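Local coordinates for LPP20 lipofamily protein (Helicobacter pylori R046Wa, PDB 4KZS), which is of unknown function but is a secreted protein of the LPP20 lipoprotein family, possibly connected with the outer membrane and the Tol-Pal system, at residues A[118-123]-A[141-146]; A[112-117]-A[162-167]. One frame throughout, in Å; residues are numbered along the deposited sequence.

Contact 1. Residues A[118-123]-A[141-146]; sequences YGQFST and GDLLAK
Phe-121, late in helix 103-121, packs against Leu-143 and Leu-144 of helix 135-157, joining two helices of what is probably the protein's three-helix bundle. The closest CA atoms across the segments are those of Phe-121 and Leu-143, 7.0 Å apart. Apolar contact dominates the 240 Å² buried here. The two leucines use the phenyl ring differently: Leu-144 CD1 lies over one face, 3.3 Å from Phe-121 CE1, whereas Leu-143 CD1 sits at the edge, near the ring plane, 3.6 Å from Phe-121 CD1. With its CG anti to the backbone N (chi1 -160°), Phe-121 swings its ring nearer the second helix than its CB bond alone would. Tyr-167 meets the same ring edge-to-face, bringing helix 165-172 into the cluster.

A mixed polar and apolar contact lies at the exposed margin. The extended Gln-120 side chain crosses Leu-143 at about a right angle, and its NE2 is 3.7 Å from Leu-143 CD2. No hydrogen bond spans the two segments; a side-chain hydrogen bond lies within 118-123, where Thr-123 OG1 donates to Gln-120 O at 3.1 Å, from 41° above the carbonyl plane.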
ATOM      1  N   TYR A 118      -6.993  -4.933   9.650  1.00 52.74           N
ATOM      2  CA  TYR A 118      -8.202  -5.685   9.300  1.00 55.16           C
ATOM      3  C   TYR A 118      -9.343  -4.710   9.265  1.00 64.53           C
ATOM      4  O   TYR A 118      -9.972  -4.482   8.237  1.00 77.07           O
ATOM      5  CB  TYR A 118      -8.499  -6.672  10.402  1.00 59.41           C
ATOM      6  CG  TYR A 118      -9.118  -8.021  10.050  1.00 64.07           C
ATOM      7  CD1 TYR A 118     -10.464  -8.146   9.705  1.00 66.13           C
ATOM      8  CD2 TYR A 118      -8.362  -9.186  10.172  1.00 74.38           C
ATOM      9  CE1 TYR A 118     -11.030  -9.393   9.445  1.00 68.50           C
ATOM     10  CE2 TYR A 118      -8.899 -10.441   9.922  1.00 85.24           C
ATOM     11  CZ  TYR A 118     -10.232 -10.543   9.553  1.00 89.04           C
ATOM     12  OH  TYR A 118     -10.742 -11.806   9.309  1.00103.90           O
ATOM     13  N   GLY A 119      -9.565  -4.063  10.396  1.00 67.38           N
ATOM     14  CA  GLY A 119     -10.645  -3.116  10.510  1.00 59.57           C
ATOM     15  C   GLY A 119     -10.406  -1.805   9.775  1.00 64.61           C
ATOM     16  O   GLY A 119     -11.182  -0.852   9.896  1.00 71.43           O
ATOM     17  N   GLN A 120      -9.327  -1.710   9.029  1.00 59.28           N
ATOM     18  CA  GLN A 120      -9.191  -0.529   8.214  1.00 57.37           C
ATOM     19  C   GLN A 120      -9.690  -0.881   6.822  1.00 72.81           C
ATOM     20  O   GLN A 120      -9.954   0.013   6.019  1.00 76.98           O
ATOM     21  CB  GLN A 120      -7.745  -0.110   8.135  1.00 48.77           C
ATOM     22  CG  GLN A 120      -7.609   1.203   7.431  1.00 65.41           C
ATOM     23  CD  GLN A 120      -6.192   1.659   7.385  1.00 78.65           C
ATOM     24  OE1 GLN A 120      -5.401   1.336   8.280  1.00 81.10           O
ATOM     25  NE2 GLN A 120      -5.841   2.416   6.333  1.00 90.27           N
ATOM     26  N   PHE A 121      -9.777  -2.187   6.542  1.00 73.77           N
ATOM     27  CA  PHE A 121     -10.053  -2.698   5.212  1.00 81.91           C
ATOM     28  C   PHE A 121     -11.520  -2.546   5.015  1.00 86.63           C
ATOM     29  O   PHE A 121     -11.961  -2.047   3.982  1.00 83.22           O
ATOM     30  CB  PHE A 121      -9.694  -4.184   5.102  1.00 91.27           C
ATOM     31  CG  PHE A 121      -9.488  -4.672   3.688  1.00 96.65           C
ATOM     32  CD1 PHE A 121      -8.350  -4.311   2.973  1.00104.82           C
ATOM     33  CD2 PHE A 121     -10.412  -5.505   3.073  1.00104.65           C
ATOM     34  CE1 PHE A 121      -8.141  -4.769   1.675  1.00112.70           C
ATOM     35  CE2 PHE A 121     -10.207  -5.977   1.781  1.00107.88           C
ATOM     36  CZ  PHE A 121      -9.064  -5.611   1.084  1.00108.76           C
ATOM     37  N   SER A 122     -12.269  -2.972   6.034  1.00 93.31           N
ATOM     38  CA  SER A 122     -13.723  -2.880   6.027  1.00 89.16           C
ATOM     39  C   SER A 122     -14.180  -1.472   5.663  1.00 79.89           C
ATOM     40  O   SER A 122     -15.186  -1.311   4.988  1.00 91.18           O
ATOM     41  CB  SER A 122     -14.289  -3.308   7.365  1.00 96.20           C
ATOM     42  OG  SER A 122     -13.661  -2.550   8.375  1.00114.87           O
ATOM     43  N   THR A 123     -13.408  -0.462   6.054  1.00 78.65           N
ATOM     44  CA  THR A 123     -13.724   0.934   5.717  1.00 82.50           C
ATOM     45  C   THR A 123     -13.243   1.354   4.311  1.00 92.94           C
ATOM     46  O   THR A 123     -13.205   2.551   3.971  1.00 88.43           O
ATOM     47  CB  THR A 123     -13.203   1.933   6.787  1.00 68.47           C
ATOM     48  OG1 THR A 123     -11.876   2.375   6.460  1.00 66.69           O
ATOM     49  CG2 THR A 123     -13.276   1.327   8.190  1.00 59.20           C
ATOM     50  N   GLY A 141      -4.856  -2.806  -1.629  1.00 41.89           N
ATOM     51  CA  GLY A 141      -3.669  -3.594  -1.994  1.00 49.53           C
ATOM     52  C   GLY A 141      -2.590  -3.504  -0.924  1.00 53.16           C
ATOM     53  O   GLY A 141      -2.058  -4.528  -0.450  1.00 45.81           O
ATOM     54  N   ASP A 142      -2.293  -2.271  -0.513  1.00 56.09           N
ATOM     55  CA  ASP A 142      -1.326  -2.045   0.567  1.00 65.67           C
ATOM     56  C   ASP A 142      -1.621  -2.761   1.905  1.00 62.74           C
ATOM     57  O   ASP A 142      -0.703  -3.393   2.476  1.00 61.94           O
ATOM     58  CB  ASP A 142      -1.109  -0.555   0.773  1.00 68.35           C
ATOM     59  CG  ASP A 142      -0.595   0.132  -0.487  1.00 77.19           C
ATOM     60  OD1 ASP A 142       0.268  -0.474  -1.161  1.00 75.48           O
ATOM     61  OD2 ASP A 142      -1.051   1.271  -0.795  1.00 81.91           O
ATOM     62  N   LEU A 143      -2.871  -2.662   2.384  1.00 50.09           N
ATOM     63  CA  LEU A 143      -3.237  -3.268   3.645  1.00 55.06           C
ATOM     64  C   LEU A 143      -2.922  -4.766   3.594  1.00 58.60           C
ATOM     65  O   LEU A 143      -2.218  -5.326   4.475  1.00 54.21           O
ATOM     66  CB  LEU A 143      -4.719  -3.017   3.972  1.00 61.51           C
ATOM     67  CG  LEU A 143      -5.259  -1.571   3.985  1.00 59.53           C
ATOM     68  CD1 LEU A 143      -6.652  -1.567   4.575  1.00 58.97           C
ATOM     69  CD2 LEU A 143      -4.409  -0.573   4.762  1.00 63.47           C
ATOM     70  N   LEU A 144      -3.403  -5.387   2.525  1.00 52.47           N
ATOM     71  CA  LEU A 144      -3.269  -6.802   2.335  1.00 51.36           C
ATOM     72  C   LEU A 144      -1.789  -7.160   2.239  1.00 56.81           C
ATOM     73  O   LEU A 144      -1.318  -8.172   2.784  1.00 62.71           O
ATOM     74  CB  LEU A 144      -4.047  -7.192   1.099  1.00 53.76           C
ATOM     75  CG  LEU A 144      -5.408  -7.848   1.339  1.00 56.82           C
ATOM     76  CD1 LEU A 144      -6.127  -7.294   2.540  1.00 63.66           C
ATOM     77  CD2 LEU A 144      -6.306  -7.732   0.135  1.00 57.33           C
ATOM     78  N   ALA A 145      -1.020  -6.281   1.628  1.00 51.11           N
ATOM     79  CA  ALA A 145       0.414  -6.494   1.591  1.00 44.75           C
ATOM     80  C   ALA A 145       1.134  -6.312   2.959  1.00 46.99           C
ATOM     81  O   ALA A 145       2.107  -7.016   3.216  1.00 56.97           O
ATOM     82  CB  ALA A 145       0.988  -5.572   0.569  1.00 41.02           C
ATOM     83  N   LYS A 146       0.708  -5.370   3.814  1.00 46.67           N
ATOM     84  CA  LYS A 146       1.281  -5.254   5.183  1.00 49.68           C
ATOM     85  C   LYS A 146       0.828  -6.435   6.030  1.00 51.70           C
ATOM     86  O   LYS A 146       1.645  -7.077   6.690  1.00 68.68           O
ATOM     87  CB  LYS A 146       0.832  -3.995   5.889  1.00 60.29           C
ATOM     88  CG  LYS A 146       1.087  -2.666   5.195  1.00 76.98           C
ATOM     89  CD  LYS A 146       2.336  -2.011   5.758  1.00102.12           C
ATOM     90  CE  LYS A 146       2.485  -0.551   5.338  1.00119.80           C
ATOM     91  NZ  LYS A 146       3.698   0.062   5.972  1.00130.21           N
TER

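Contact 2. Residues A[112-117]-A[162-167]; sequences DKYNAL and GSLENY
The side chains of Tyr-114 and Leu-164 approach each other from opposite directions, their ends meeting, and bring helix 103-121 against the residues that lead into helix 165-172. This is a second seam of the same bundle, and a small one, burying 103 Å². On Tyr-114 the phenol end does most of the touching: CG stands anti to the backbone N (chi1 -177°), which carries OH across to the branched end of Leu-164. There OH lies 3.5 Å from Leu-164 CG and 3.7 Å from Leu-164 CD2, with Leu-164 CD1 a little farther off. Against the ring itself Leu-164 CD1 takes an oblique position, 4.2 Å from Tyr-114 CE2. Leu-164 turns its CG beside its own backbone N (chi1 -72°), and the end of the side chain thus comes nearer the tyrosine than the direction of its CB bond would suggest. Ser-163 contributes through its backbone, its O standing 4.2 Å from Tyr-114 OH.

No hydrogen bond joins the two segments. The phenol oxygen instead bonds to Glu-151 OE1 of helix 135-157, and Leu-164 touches Glu-151 as well, so helices 103-121 and 135-157 meet the lead-in to helix 165-172 here. The chemistry implies a division of labour: the phenol's polar bond goes to helix 135-157, while the contact with Leu-164 rests on van der Waals packing at the end of the buried Tyr-114 side chain.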
ATOM      1  N   ASP A 112      -1.819  -6.227  17.278  1.00 45.60           N
ATOM      2  CA  ASP A 112      -2.546  -4.978  17.262  1.00 47.03           C
ATOM      3  C   ASP A 112      -2.506  -4.257  15.929  1.00 49.37           C
ATOM      4  O   ASP A 112      -3.528  -3.743  15.489  1.00 52.14           O
ATOM      5  CB  ASP A 112      -2.093  -4.065  18.400  1.00 52.92           C
ATOM      6  CG  ASP A 112      -2.358  -4.665  19.791  1.00 67.82           C
ATOM      7  OD1 ASP A 112      -3.102  -5.674  19.929  1.00 79.73           O
ATOM      8  OD2 ASP A 112      -1.814  -4.123  20.771  1.00 78.83           O
ATOM      9  N   LYS A 113      -1.325  -4.186  15.315  1.00 50.41           N
ATOM     10  CA  LYS A 113      -1.146  -3.517  14.029  1.00 50.46           C
ATOM     11  C   LYS A 113      -1.927  -4.353  12.990  1.00 49.68           C
ATOM     12  O   LYS A 113      -2.521  -3.816  12.067  1.00 49.46           O
ATOM     13  CB  LYS A 113       0.349  -3.421  13.685  1.00 60.26           C
ATOM     14  CG  LYS A 113       0.721  -2.557  12.477  1.00 78.40           C
ATOM     15  CD  LYS A 113       2.249  -2.478  12.292  1.00 92.63           C
ATOM     16  CE  LYS A 113       2.687  -1.680  11.055  1.00 92.00           C
ATOM     17  NZ  LYS A 113       2.305  -0.243  11.132  1.00 88.93           N
ATOM     18  N   TYR A 114      -1.980  -5.660  13.176  1.00 41.70           N
ATOM     19  CA  TYR A 114      -2.807  -6.488  12.322  1.00 43.15           C
ATOM     20  C   TYR A 114      -4.288  -6.142  12.462  1.00 46.68           C
ATOM     21  O   TYR A 114      -4.876  -5.720  11.472  1.00 48.14           O
ATOM     22  CB  TYR A 114      -2.600  -7.948  12.652  1.00 44.65           C
ATOM     23  CG  TYR A 114      -3.365  -8.858  11.777  1.00 47.54           C
ATOM     24  CD1 TYR A 114      -4.677  -9.114  12.044  1.00 56.89           C
ATOM     25  CD2 TYR A 114      -2.776  -9.486  10.690  1.00 53.89           C
ATOM     26  CE1 TYR A 114      -5.415  -9.972  11.259  1.00 66.90           C
ATOM     27  CE2 TYR A 114      -3.500 -10.349   9.880  1.00 61.53           C
ATOM     28  CZ  TYR A 114      -4.838 -10.593  10.175  1.00 68.94           C
ATOM     29  OH  TYR A 114      -5.635 -11.446   9.420  1.00 69.20           O
ATOM     30  N   ASN A 115      -4.874  -6.297  13.674  1.00 41.23           N
ATOM     31  CA  ASN A 115      -6.261  -5.915  13.937  1.00 35.93           C
ATOM     32  C   ASN A 115      -6.596  -4.532  13.370  1.00 42.57           C
ATOM     33  O   ASN A 115      -7.676  -4.331  12.837  1.00 53.91           O
ATOM     34  CB  ASN A 115      -6.577  -5.959  15.397  1.00 33.68           C
ATOM     35  CG  ASN A 115      -6.335  -7.336  15.994  1.00 38.84           C
ATOM     36  OD1 ASN A 115      -6.282  -8.332  15.270  1.00 36.75           O
ATOM     37  ND2 ASN A 115      -6.141  -7.403  17.320  1.00 38.05           N
ATOM     38  N   ALA A 116      -5.646  -3.613  13.393  1.00 40.70           N
ATOM     39  CA  ALA A 116      -5.879  -2.270  12.911  1.00 45.02           C
ATOM     40  C   ALA A 116      -5.927  -2.304  11.408  1.00 53.51           C
ATOM     41  O   ALA A 116      -6.719  -1.592  10.804  1.00 67.20           O
ATOM     42  CB  ALA A 116      -4.784  -1.321  13.387  1.00 36.27           C
ATOM     43  N   LEU A 117      -5.089  -3.137  10.800  1.00 56.40           N
ATOM     44  CA  LEU A 117      -5.151  -3.313   9.346  1.00 55.65           C
ATOM     45  C   LEU A 117      -6.489  -3.939   8.904  1.00 57.75           C
ATOM     46  O   LEU A 117      -7.047  -3.486   7.911  1.00 55.74           O
ATOM     47  CB  LEU A 117      -3.950  -4.104   8.809  1.00 48.12           C
ATOM     48  CG  LEU A 117      -2.660  -3.282   8.944  1.00 46.26           C
ATOM     49  CD1 LEU A 117      -1.435  -4.176   8.831  1.00 42.26           C
ATOM     50  CD2 LEU A 117      -2.588  -2.163   7.939  1.00 45.86           C
ATOM     51  N   GLY A 162      -6.770 -15.980  12.415  1.00104.88           N
ATOM     52  CA  GLY A 162      -7.317 -16.831  11.355  1.00129.53           C
ATOM     53  C   GLY A 162      -7.229 -16.428   9.880  1.00136.19           C
ATOM     54  O   GLY A 162      -6.455 -17.045   9.128  1.00131.07           O
ATOM     55  N   SER A 163      -8.011 -15.433   9.430  1.00118.72           N
ATOM     56  CA  SER A 163      -8.146 -15.269   7.963  1.00 96.63           C
ATOM     57  C   SER A 163      -8.245 -13.935   7.195  1.00 93.90           C
ATOM     58  O   SER A 163      -9.006 -13.011   7.535  1.00 79.72           O
ATOM     59  CB  SER A 163      -9.222 -16.183   7.414  1.00 93.92           C
ATOM     60  OG  SER A 163      -9.109 -16.172   6.008  1.00 94.83           O
ATOM     61  N   LEU A 164      -7.495 -13.908   6.090  1.00 85.79           N
ATOM     62  CA  LEU A 164      -7.559 -12.828   5.109  1.00 77.59           C
ATOM     63  C   LEU A 164      -8.217 -13.288   3.824  1.00 73.48           C
ATOM     64  O   LEU A 164      -8.721 -12.463   3.072  1.00 78.85           O
ATOM     65  CB  LEU A 164      -6.173 -12.280   4.798  1.00 66.73           C
ATOM     66  CG  LEU A 164      -5.587 -11.453   5.938  1.00 63.11           C
ATOM     67  CD1 LEU A 164      -4.074 -11.332   5.813  1.00 59.70           C
ATOM     68  CD2 LEU A 164      -6.247 -10.093   5.993  1.00 68.98           C
ATOM     69  N   GLU A 165      -8.218 -14.598   3.590  1.00 71.48           N
ATOM     70  CA  GLU A 165      -8.812 -15.210   2.396  1.00 76.16           C
ATOM     71  C   GLU A 165     -10.072 -14.504   1.912  1.00 81.41           C
ATOM     72  O   GLU A 165     -10.282 -14.328   0.712  1.00 80.71           O
ATOM     73  CB  GLU A 165      -9.133 -16.682   2.640  1.00 76.75           C
ATOM     74  CG  GLU A 165     -10.166 -17.262   1.677  1.00 88.45           C
ATOM     75  CD  GLU A 165     -10.062 -18.760   1.505  1.00105.45           C
ATOM     76  OE1 GLU A 165     -11.000 -19.343   0.904  1.00109.58           O
ATOM     77  OE2 GLU A 165      -9.047 -19.346   1.965  1.00105.37           O
ATOM     78  N   ASN A 166     -10.902 -14.092   2.854  1.00 75.08           N
ATOM     79  CA  ASN A 166     -12.149 -13.479   2.504  1.00 72.26           C
ATOM     80  C   ASN A 166     -11.956 -12.124   1.930  1.00 67.25           C
ATOM     81  O   ASN A 166     -12.662 -11.724   1.015  1.00 66.85           O
ATOM     82  CB  ASN A 166     -13.020 -13.355   3.733  1.00 77.44           C
ATOM     83  CG  ASN A 166     -14.433 -13.754   3.449  1.00 87.11           C
ATOM     84  OD1 ASN A 166     -15.210 -12.957   2.915  1.00 94.79           O
ATOM     85  ND2 ASN A 166     -14.776 -15.021   3.767  1.00 80.27           N
ATOM     86  N   TYR A 167     -11.016 -11.400   2.510  1.00 65.49           N
ATOM     87  CA  TYR A 167     -10.760 -10.060   2.089  1.00 66.00           C
ATOM     88  C   TYR A 167     -10.107 -10.097   0.745  1.00 62.58           C
ATOM     89  O   TYR A 167     -10.402  -9.287  -0.117  1.00 67.23           O
ATOM     90  CB  TYR A 167      -9.828  -9.403   3.058  1.00 71.10           C
ATOM     91  CG  TYR A 167     -10.516  -8.721   4.193  1.00 83.69           C
ATOM     92  CD1 TYR A 167     -11.679  -7.991   3.991  1.00 85.67           C
ATOM     93  CD2 TYR A 167      -9.971  -8.755   5.464  1.00 84.43           C
ATOM     94  CE1 TYR A 167     -12.296  -7.335   5.037  1.00 95.49           C
ATOM     95  CE2 TYR A 167     -10.576  -8.094   6.512  1.00 89.31           C
ATOM     96  CZ  TYR A 167     -11.743  -7.389   6.297  1.00 93.41           C
ATOM     97  OH  TYR A 167     -12.359  -6.722   7.333  1.00 98.95           O
TER

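In the fold
From the N terminus the chain passes through strand 19-26, helix 29-53 and strands 84-91 and 94-102 into helix 103-121, which supplies one segment to each contact. Contact 1 closes the shorter loop when the chain returns in helix 135-157; contact 2 closes the longer one just before helix 165-172 and so encloses contact 1. Their centres lie about 7 Å apart. Side chains bridge them: Tyr-167 meets Tyr-118 edge-to-face, Tyr-118 OH makes a weak hydrogen bond to Ser-163 O, and Leu-117 packs on Lys-146. Together they tie three successive helices, all within the family's middle-domain range.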